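Local coordinates for protein manganese lipoxygenase (Gaeumannomyces graminis, PDB 5FX8) that oxygenates linoleic and alpha-linolenic acids to 11S- and 13R-hydroperoxy fatty acids, using a catalytic manganese ion, at residues A[170-175]-A[479-484]; A[485-490]-A[535-540]; A[306-311]-A[437-442]. One frame throughout, in Å; residues are numbered along the deposited sequence.

Contact 1 (A[170-175]-A[479-484]); sequences SSNPYV and HVMNQG. With MN (manganese (II) ion), chain I.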
loop_
_atom_site.group_PDB
_atom_site.type_symbol
_atom_site.label_atom_id
_atom_site.label_comp_id
_atom_site.label_asym_id
_atom_site.label_seq_id
_atom_site.Cartn_x
_atom_site.Cartn_y
_atom_site.Cartn_z
ATOM N N SER A 170 -13.158 7.662 9.864
ATOM C CA SER A 170 -12.420 6.411 9.768
ATOM C C SER A 170 -11.673 6.284 8.444
ATOM O O SER A 170 -10.467 6.506 8.398
ATOM C CB SER A 170 -13.367 5.236 9.966
ATOM O OG SER A 170 -14.433 5.304 9.069
ATOM N N SER A 171 -12.382 5.933 7.367
ATOM C CA SER A 171 -11.756 5.745 6.057
ATOM C C SER A 171 -10.943 6.950 5.614
ATOM O O SER A 171 -9.838 6.796 5.101
ATOM C CB SER A 171 -12.820 5.473 5.027
ATOM O OG SER A 171 -13.564 4.402 5.476
ATOM N N ASN A 172 -11.521 8.146 5.690
ATOM C CA ASN A 172 -10.822 9.382 5.351
ATOM C C ASN A 172 -11.126 10.366 6.454
ATOM O O ASN A 172 -12.095 11.123 6.372
ATOM C CB ASN A 172 -11.238 9.968 4.008
ATOM C CG ASN A 172 -10.610 11.347 3.765
ATOM O OD1 ASN A 172 -9.751 11.793 4.541
ATOM N ND2 ASN A 172 -11.021 12.017 2.689
ATOM N N PRO A 173 -10.298 10.408 7.486
ATOM C CA PRO A 173 -10.563 11.264 8.646
ATOM C C PRO A 173 -9.847 12.601 8.616
ATOM O O PRO A 173 -9.849 13.316 9.618
ATOM C CB PRO A 173 -10.015 10.404 9.786
ATOM C CG PRO A 173 -8.828 9.750 9.141
ATOM C CD PRO A 173 -9.267 9.400 7.760
ATOM N N TYR A 174 -9.214 12.929 7.513
ATOM C CA TYR A 174 -8.334 14.065 7.450
ATOM C C TYR A 174 -8.995 15.307 6.884
ATOM O O TYR A 174 -8.305 16.308 6.706
ATOM C CB TYR A 174 -7.118 13.689 6.635
ATOM C CG TYR A 174 -6.195 12.794 7.375
ATOM C CD1 TYR A 174 -5.504 13.260 8.476
ATOM C CD2 TYR A 174 -6.000 11.493 6.988
ATOM C CE1 TYR A 174 -4.678 12.488 9.129
ATOM C CE2 TYR A 174 -5.149 10.706 7.657
ATOM C CZ TYR A 174 -4.495 11.227 8.720
ATOM O OH TYR A 174 -3.637 10.469 9.418
ATOM N N VAL A 175 -10.305 15.288 6.614
ATOM C CA VAL A 175 -10.935 16.420 5.946
ATOM C C VAL A 175 -11.980 17.041 6.866
ATOM O O VAL A 175 -12.137 18.259 6.896
ATOM C CB VAL A 175 -11.512 16.036 4.550
ATOM C CG1 VAL A 175 -12.623 15.058 4.596
ATOM C CG2 VAL A 175 -12.002 17.244 3.818
ATOM N N HIS A 479 -1.401 4.452 5.190
ATOM C CA HIS A 479 -2.227 3.310 4.863
ATOM C C HIS A 479 -3.689 3.549 5.185
ATOM O O HIS A 479 -4.522 2.698 4.912
ATOM C CB HIS A 479 -1.682 2.087 5.586
ATOM C CG HIS A 479 -0.187 1.947 5.501
ATOM N ND1 HIS A 479 0.529 2.189 4.351
ATOM C CD2 HIS A 479 0.724 1.584 6.431
ATOM C CE1 HIS A 479 1.810 1.968 4.572
ATOM N NE2 HIS A 479 1.954 1.606 5.830
ATOM N N VAL A 480 -4.023 4.683 5.763
ATOM C CA VAL A 480 -5.416 5.039 5.893
ATOM C C VAL A 480 -5.904 5.687 4.604
ATOM O O VAL A 480 -7.049 5.495 4.194
ATOM C CB VAL A 480 -5.589 5.953 7.124
ATOM C CG1 VAL A 480 -6.997 6.480 7.238
ATOM C CG2 VAL A 480 -5.211 5.227 8.376
ATOM N N MET A 481 -5.044 6.452 3.937
ATOM C CA MET A 481 -5.462 7.173 2.745
ATOM C C MET A 481 -5.271 6.360 1.472
ATOM O O MET A 481 -6.097 6.431 0.572
ATOM C CB MET A 481 -4.689 8.487 2.626
ATOM C CG MET A 481 -4.913 9.470 3.736
ATOM S SD MET A 481 -6.549 10.180 3.681
ATOM C CE MET A 481 -6.134 11.880 3.319
ATOM N N ASN A 482 -4.200 5.588 1.394
ATOM C CA ASN A 482 -3.731 4.922 0.198
ATOM C C ASN A 482 -3.545 3.469 0.565
ATOM O O ASN A 482 -4.314 2.952 1.375
ATOM C CB ASN A 482 -2.427 5.549 -0.273
ATOM C CG ASN A 482 -2.070 5.161 -1.667
ATOM O OD1 ASN A 482 -0.914 4.861 -1.960
ATOM N ND2 ASN A 482 -3.059 5.146 -2.544
ATOM N N GLN A 483 -2.533 2.812 0.011
ATOM C CA GLN A 483 -2.231 1.403 0.282
ATOM C C GLN A 483 -3.497 0.587 0.014
ATOM O O GLN A 483 -4.078 0.725 -1.070
ATOM C CB GLN A 483 -1.629 1.287 1.691
ATOM C CG GLN A 483 -0.806 0.019 1.948
ATOM C CD GLN A 483 0.461 -0.146 1.090
ATOM O OE1 GLN A 483 1.305 0.736 0.997
ATOM N NE2 GLN A 483 0.604 -1.304 0.509
ATOM N N GLY A 484 -3.954 -0.262 0.934
ATOM C CA GLY A 484 -5.122 -1.080 0.685
ATOM C C GLY A 484 -6.427 -0.433 1.012
ATOM O O GLY A 484 -7.492 -1.025 0.828
HETATM MN MN MN I . 0.982 6.288 -1.498
HETATM O O HOH W 1 0.718 6.719 -3.876
#
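Val480 meets the loop 170-175 with its CG1 methyl. This branch lies anti to the backbone N (chi1 174°) and is thereby directed at the loop. It packs against Pro173, with CG1 3.7 Å from Pro173 CD. It also lies near the carbonyl oxygens of Ser170 and Ser171. Phe397 of helix 396-420 touches both Val480 and Pro173, so the apolar patch continues onto that helix. No hydrogen bond joins the two segments; the contact is packing.

Met481 comes next and meets Asn172 and Tyr174. Its side chain is bent at chi2 and chi3, which brings the sulfur and the terminal methyl up to Tyr174. Met481 SD sits 3.6 Å from Tyr174 CD2. The sulfur is 4.9 Å from the centroid of the Tyr174 ring and lies at the ring edge, near its plane. This is a Met-aromatic contact. One face of the same ring carries Pro173 CG, near the rim. Met481 SD is also 3.7 Å from Asn172 OD1. That oxygen accepts from Tyr174 N at 3.2 Å, with an N-H...O angle of 161°, which makes an Asx turn. The turn folds the backbone so that the Asn172 amide oxygen and the Tyr174 ring edge both lie by the methionine sulfur. Asn172 ND2 is hydrogen-bonded to Asp282 of helix 268-305.

Helix 460-481 ends here, in the core of the lipoxygenase fold, where it carries part of the metal site. Asn482 is the first residue to leave helical geometry. It does not touch the loop; its OD1 binds the manganese at 2.4 Å, and water 1 is a further ligand. His290, His294, His478 and Val618 complete the site. Gln483 follows, with OE1 hydrogen-bonded to Ser617 OG, next to the C-terminal metal ligand.

Contact 2 (A[485-490]-A[535-540]); sequences SPVKFS and LLARFN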
loop_
_atom_site.group_PDB
_atom_site.type_symbol
_atom_site.label_atom_id
_atom_site.label_comp_id
_atom_site.label_asym_id
_atom_site.label_seq_id
_atom_site.Cartn_x
_atom_site.Cartn_y
_atom_site.Cartn_z
ATOM N N SER A 485 -6.391 0.793 1.464
ATOM C CA SER A 485 -7.623 1.444 1.892
ATOM C C SER A 485 -8.584 1.787 0.757
ATOM O O SER A 485 -9.776 1.583 0.913
ATOM C CB SER A 485 -7.294 2.688 2.693
ATOM O OG SER A 485 -6.974 2.275 3.986
ATOM N N PRO A 486 -8.144 2.332 -0.373
ATOM C CA PRO A 486 -9.100 2.516 -1.472
ATOM C C PRO A 486 -9.796 1.221 -1.914
ATOM O O PRO A 486 -11.017 1.220 -2.075
ATOM C CB PRO A 486 -8.224 3.136 -2.570
ATOM C CG PRO A 486 -7.151 3.856 -1.778
ATOM C CD PRO A 486 -6.861 3.005 -0.632
ATOM N N VAL A 487 -9.076 0.110 -2.080
ATOM C CA VAL A 487 -9.747 -1.108 -2.506
ATOM C C VAL A 487 -10.656 -1.672 -1.412
ATOM O O VAL A 487 -11.702 -2.242 -1.721
ATOM C CB VAL A 487 -8.721 -2.153 -3.003
ATOM C CG1 VAL A 487 -8.001 -2.813 -1.868
ATOM C CG2 VAL A 487 -9.387 -3.207 -3.864
ATOM N N LYS A 488 -10.303 -1.526 -0.130
ATOM C CA LYS A 488 -11.130 -2.094 0.944
ATOM C C LYS A 488 -12.241 -1.168 1.454
ATOM O O LYS A 488 -13.288 -1.658 1.867
ATOM C CB LYS A 488 -10.251 -2.514 2.125
ATOM C CG LYS A 488 -9.348 -3.663 1.815
ATOM C CD LYS A 488 -8.525 -4.071 3.011
ATOM C CE LYS A 488 -7.442 -3.052 3.313
ATOM N NZ LYS A 488 -6.471 -3.354 4.435
ATOM N N PHE A 489 -12.064 0.149 1.425
ATOM C CA PHE A 489 -13.018 1.079 2.017
ATOM C C PHE A 489 -13.357 2.271 1.116
ATOM O O PHE A 489 -14.514 2.457 0.769
ATOM C CB PHE A 489 -12.484 1.583 3.363
ATOM C CG PHE A 489 -11.835 0.505 4.218
ATOM C CD1 PHE A 489 -12.605 -0.422 4.911
ATOM C CD2 PHE A 489 -10.448 0.428 4.336
ATOM C CE1 PHE A 489 -12.011 -1.399 5.683
ATOM C CE2 PHE A 489 -9.860 -0.539 5.097
ATOM C CZ PHE A 489 -10.648 -1.457 5.780
ATOM N N SER A 490 -12.364 3.072 0.721
ATOM C CA SER A 490 -12.572 4.383 0.101
ATOM C C SER A 490 -13.044 4.300 -1.338
ATOM O O SER A 490 -13.612 5.268 -1.853
ATOM C CB SER A 490 -11.282 5.176 0.067
ATOM O OG SER A 490 -10.820 5.441 1.342
ATOM N N LEU A 535 -7.172 -1.333 -10.417
ATOM C CA LEU A 535 -6.180 -0.325 -10.043
ATOM C C LEU A 535 -6.028 -0.210 -8.518
ATOM O O LEU A 535 -4.907 -0.174 -7.981
ATOM C CB LEU A 535 -6.581 1.010 -10.656
ATOM C CG LEU A 535 -5.715 2.193 -10.261
ATOM C CD1 LEU A 535 -4.290 2.068 -10.792
ATOM C CD2 LEU A 535 -6.366 3.434 -10.754
ATOM N N LEU A 536 -7.145 -0.157 -7.796
ATOM C CA LEU A 536 -7.038 -0.033 -6.349
ATOM C C LEU A 536 -6.446 -1.308 -5.742
ATOM O O LEU A 536 -5.631 -1.248 -4.809
ATOM C CB LEU A 536 -8.404 0.322 -5.755
ATOM C CG LEU A 536 -9.104 1.516 -6.416
ATOM C CD1 LEU A 536 -10.410 1.903 -5.768
ATOM C CD2 LEU A 536 -8.158 2.650 -6.414
ATOM N N ALA A 537 -6.785 -2.468 -6.301
ATOM C CA ALA A 537 -6.109 -3.679 -5.872
ATOM C C ALA A 537 -4.617 -3.602 -6.155
ATOM O O ALA A 537 -3.822 -4.176 -5.422
ATOM C CB ALA A 537 -6.716 -4.907 -6.550
ATOM N N ARG A 538 -4.216 -2.898 -7.206
ATOM C CA ARG A 538 -2.797 -2.740 -7.451
ATOM C C ARG A 538 -2.126 -1.771 -6.485
ATOM O O ARG A 538 -0.892 -1.765 -6.400
ATOM C CB ARG A 538 -2.571 -2.300 -8.893
ATOM C CG ARG A 538 -2.188 -3.448 -9.824
ATOM C CD ARG A 538 -2.217 -2.977 -11.248
ATOM N NE ARG A 538 -3.562 -2.924 -11.789
ATOM C CZ ARG A 538 -3.971 -1.970 -12.597
ATOM N NH1 ARG A 538 -3.134 -1.004 -12.921
ATOM N NH2 ARG A 538 -5.196 -1.977 -13.071
ATOM N N PHE A 539 -2.896 -0.952 -5.753
ATOM C CA PHE A 539 -2.281 -0.180 -4.666
ATOM C C PHE A 539 -2.017 -1.017 -3.412
ATOM O O PHE A 539 -1.289 -0.573 -2.524
ATOM C CB PHE A 539 -3.149 1.011 -4.293
ATOM C CG PHE A 539 -3.279 2.052 -5.368
ATOM C CD1 PHE A 539 -2.437 2.073 -6.449
ATOM C CD2 PHE A 539 -4.255 3.029 -5.278
ATOM C CE1 PHE A 539 -2.572 3.034 -7.404
ATOM C CE2 PHE A 539 -4.377 3.994 -6.231
ATOM C CZ PHE A 539 -3.531 3.992 -7.290
ATOM N N ASN A 540 -2.588 -2.205 -3.316
ATOM C CA ASN A 540 -2.431 -3.087 -2.174
ATOM C C ASN A 540 -1.215 -3.988 -2.382
ATOM O O ASN A 540 -0.703 -4.128 -3.493
ATOM C CB ASN A 540 -3.698 -3.914 -1.975
ATOM C CG ASN A 540 -3.783 -4.552 -0.612
ATOM O OD1 ASN A 540 -3.473 -3.937 0.395
ATOM N ND2 ASN A 540 -4.188 -5.798 -0.578
HETATM O O HOH W 2 -6.172 0.307 -2.371
HETATM O O HOH W 3 -4.084 -3.570 3.085
#
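Val487 and Leu536 bring the two helices together, with their CA atoms 4.8 Å apart. Val487 CB lies 3.7 Å from Leu536 CB and packs on the backbone of that residue. The valine holds CG1 between its backbone N and carbonyl carbon (chi1 76°), which leaves CG2 anti to the N. The two methyls therefore serve different neighbours. CG2 reaches Ala537, 3.6 Å from its backbone N, and also approaches its CB. CG1 lies 4.1 Å from Leu536 O, with Asn540 CB a little farther off.

Leu536 answers from the other side. With its CG anti to the carbonyl carbon (chi1 -51°), the two methyls reach Pro486. CD2 lies 3.9 Å from Pro486 CB, while CD1 sits by the proline carbonyl oxygen. Leu536 CB stays close to Val487 N.

Two waters bridge the segments, which share no direct hydrogen bond. Water 2 accepts from Val487 N and donates to Leu536 O, at 2.9 Å to each of the two atoms. Water 3 accepts from Lys488 NZ and donates to Asn540 OD1. Lys488 NZ also forms a salt bridge with Glu148, and Asn540 ND2 is bonded to Ser145 O. Both polar ends are therefore tied to the chain near 145-148 as well.

The short helix 485-490 contains a wider, pi-type turn at 486-490. Ser485 O accepts from both Phe489 N and Ser490 N. The axis of helix 485-490 passes 7.7 Å from that of helix 535-539, and their N-to-C directions differ by 116°. This is close packing of two steeply crossed helices. It lies beside the manganese site of the lipoxygenase fold, where Pro486 approaches the metal ligand Asn482.

Contact 3 (A[306-311]-A[437-442]); sequences RTLSDR and QNWIAE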
loop_
_atom_site.group_PDB
_atom_site.type_symbol
_atom_site.label_atom_id
_atom_site.label_comp_id
_atom_site.label_asym_id
_atom_site.label_seq_id
_atom_site.Cartn_x
_atom_site.Cartn_y
_atom_site.Cartn_z
ATOM N N ARG A 306 21.750 14.463 4.419
ATOM C CA ARG A 306 22.775 15.479 4.229
ATOM C C ARG A 306 23.518 15.906 5.501
ATOM O O ARG A 306 24.414 16.745 5.398
ATOM C CB ARG A 306 22.141 16.712 3.581
ATOM C CG ARG A 306 21.670 16.443 2.169
ATOM C CD ARG A 306 21.182 17.675 1.526
ATOM N NE ARG A 306 22.062 18.793 1.812
ATOM C CZ ARG A 306 23.111 19.136 1.078
ATOM N NH1 ARG A 306 23.427 18.452 -0.014
ATOM N NH2 ARG A 306 23.840 20.172 1.441
ATOM N N THR A 307 23.210 15.364 6.683
ATOM C CA THR A 307 23.761 15.921 7.921
ATOM C C THR A 307 24.157 14.861 8.946
ATOM O O THR A 307 25.170 15.014 9.627
ATOM C CB THR A 307 22.765 16.875 8.593
ATOM O OG1 THR A 307 21.473 16.252 8.670
ATOM C CG2 THR A 307 22.681 18.212 7.896
ATOM N N LEU A 308 23.351 13.816 9.103
ATOM C CA LEU A 308 23.699 12.712 9.978
ATOM C C LEU A 308 24.637 11.758 9.262
ATOM O O LEU A 308 24.502 11.508 8.059
ATOM C CB LEU A 308 22.467 11.932 10.419
ATOM C CG LEU A 308 21.273 12.703 10.913
ATOM C CD1 LEU A 308 20.163 11.755 11.209
ATOM C CD2 LEU A 308 21.685 13.423 12.132
ATOM N N SER A 309 25.574 11.205 10.019
ATOM C CA SER A 309 26.462 10.205 9.468
ATOM C C SER A 309 25.666 8.970 9.095
ATOM O O SER A 309 24.632 8.672 9.684
ATOM C CB SER A 309 27.538 9.847 10.490
ATOM O OG SER A 309 28.386 8.813 10.042
ATOM N N ASP A 310 26.157 8.234 8.121
ATOM C CA ASP A 310 25.556 6.945 7.889
ATOM C C ASP A 310 25.638 6.042 9.126
ATOM O O ASP A 310 24.800 5.148 9.282
ATOM C CB ASP A 310 26.203 6.316 6.666
ATOM C CG ASP A 310 25.757 6.967 5.349
ATOM O OD1 ASP A 310 24.665 7.605 5.250
ATOM O OD2 ASP A 310 26.509 6.804 4.374
ATOM N N ARG A 311 26.590 6.270 10.033
ATOM C CA ARG A 311 26.710 5.439 11.231
ATOM C C ARG A 311 25.930 5.979 12.414
ATOM O O ARG A 311 25.951 5.369 13.472
ATOM C CB ARG A 311 28.180 5.257 11.619
ATOM C CG ARG A 311 29.002 4.648 10.508
ATOM C CD ARG A 311 30.433 4.338 10.926
ATOM N NE ARG A 311 31.325 5.497 11.029
ATOM C CZ ARG A 311 31.894 5.906 12.158
ATOM N NH1 ARG A 311 31.661 5.268 13.297
ATOM N NH2 ARG A 311 32.697 6.955 12.155
ATOM N N GLN A 437 21.830 18.312 15.618
ATOM C CA GLN A 437 21.573 19.743 15.549
ATOM C C GLN A 437 21.730 20.266 14.134
ATOM O O GLN A 437 21.003 21.169 13.715
ATOM C CB GLN A 437 22.505 20.491 16.500
ATOM C CG GLN A 437 22.362 20.144 17.984
ATOM C CD GLN A 437 20.924 20.132 18.563
ATOM O OE1 GLN A 437 20.085 20.968 18.257
ATOM N NE2 GLN A 437 20.677 19.196 19.445
ATOM N N ASN A 438 22.663 19.706 13.374
ATOM C CA ASN A 438 22.770 20.082 11.969
ATOM C C ASN A 438 21.551 19.639 11.196
ATOM O O ASN A 438 21.050 20.382 10.362
ATOM C CB ASN A 438 24.019 19.491 11.339
ATOM C CG ASN A 438 25.238 20.222 11.737
ATOM O OD1 ASN A 438 25.145 21.282 12.327
ATOM N ND2 ASN A 438 26.395 19.665 11.440
ATOM N N TRP A 439 21.073 18.426 11.441
ATOM C CA TRP A 439 19.833 17.988 10.815
ATOM C C TRP A 439 18.716 18.989 11.048
ATOM O O TRP A 439 17.952 19.294 10.134
ATOM C CB TRP A 439 19.449 16.619 11.356
ATOM C CG TRP A 439 18.186 16.090 10.888
ATOM C CD1 TRP A 439 17.599 16.324 9.692
ATOM C CD2 TRP A 439 17.318 15.215 11.599
ATOM N NE1 TRP A 439 16.420 15.638 9.601
ATOM C CE2 TRP A 439 16.216 14.952 10.764
ATOM C CE3 TRP A 439 17.363 14.622 12.859
ATOM C CZ2 TRP A 439 15.167 14.118 11.147
ATOM C CZ3 TRP A 439 16.321 13.804 13.239
ATOM C CH2 TRP A 439 15.233 13.561 12.388
ATOM N N ILE A 440 18.599 19.511 12.263
ATOM C CA ILE A 440 17.483 20.409 12.536
ATOM C C ILE A 440 17.680 21.733 11.816
ATOM O O ILE A 440 16.751 22.277 11.210
ATOM C CB ILE A 440 17.307 20.605 14.044
ATOM C CG1 ILE A 440 17.224 19.253 14.733
ATOM C CG2 ILE A 440 16.075 21.417 14.319
ATOM C CD1 ILE A 440 16.097 18.436 14.277
ATOM N N ALA A 441 18.895 22.265 11.865
ATOM C CA ALA A 441 19.182 23.504 11.155
ATOM C C ALA A 441 18.986 23.343 9.643
ATOM O O ALA A 441 18.444 24.223 8.973
ATOM C CB ALA A 441 20.602 23.947 11.501
ATOM N N GLU A 442 19.417 22.214 9.100
ATOM C CA GLU A 442 19.282 21.911 7.683
ATOM C C GLU A 442 17.820 21.799 7.287
ATOM O O GLU A 442 17.421 22.250 6.207
ATOM C CB GLU A 442 20.028 20.610 7.384
ATOM C CG GLU A 442 19.925 20.057 5.988
ATOM C CD GLU A 442 21.031 20.536 5.065
ATOM O OE1 GLU A 442 22.077 20.992 5.576
ATOM O OE2 GLU A 442 20.865 20.430 3.820
HETATM O O HOH W 4 22.241 22.257 2.424
HETATM O O HOH W 5 26.616 17.300 10.588
#
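Arg306 and Glu442 form a salt bridge. Arg306 NE donates to Glu442 OE2 at 2.9 Å, with an N-H...O angle of 159°. The acceptor lies near the guanidinium plane, but the N-H comes from above the carboxylate plane. The two planes are 37° apart. A bend at chi3 of the arginine (43°) accompanies this use of NE. Water 4 donates to Glu442 OE2 and makes a weak bond with Arg306 NH2. Tyr72 OH is a further partner of Glu442 OE2, Arg67 forms a salt bridge with Glu442 OE1, and Arg306 NH1 is bonded to Phe70 O. The carboxylate is thus held at both oxygens, and the adjacent positive groups probably stabilise its charge.

Thr307 fits against the helix between these polar groups and Trp439. Its OG1 lies 3.2 Å from Trp439 CA, but its hydrogen-bond partner is Ala303 O. Its CG2 turns the other way, 3.6 Å from Glu442 CB, and also touches Asn438. Water 5 donates to Thr307 O at 2.9 Å; its link to Asn438 ND2 is suspiciously short and so doubtful. Leu308 CD2 packs 4.0 Å from Trp439 CB, and Leu308 CD1 approaches the Trp439 ring obliquely.

The loop 306-311 joins helix 268-305 to helix 313-321. Helix 434-444 packs against it through Asn438, Trp439 and Glu442. Trp439 also touches both flanking helices, while helix 56-69 contributes Arg67 and strand 71-73 contributes Tyr72.

Contacts 1 and 2 are neighbours, with centres 11 Å apart, and follow each other along the chain. They meet where helix 460-481 gives way to helix 485-490. Ser485 OG is 2.7 Å from His479 O, a probable hydrogen bond, and Gly484 CA packs on Asn540 OD1. Both lie near the manganese: contact 1 includes its ligand Asn482, and the Pro486 side chain of contact 2 is about 8 Å from the ion. Contact 3 lies away from the metal site, its centre about 32 Å from that of contact 1 and 36 Å from that of contact 2. Its segments fall between 170-175 and 479-484 in sequence.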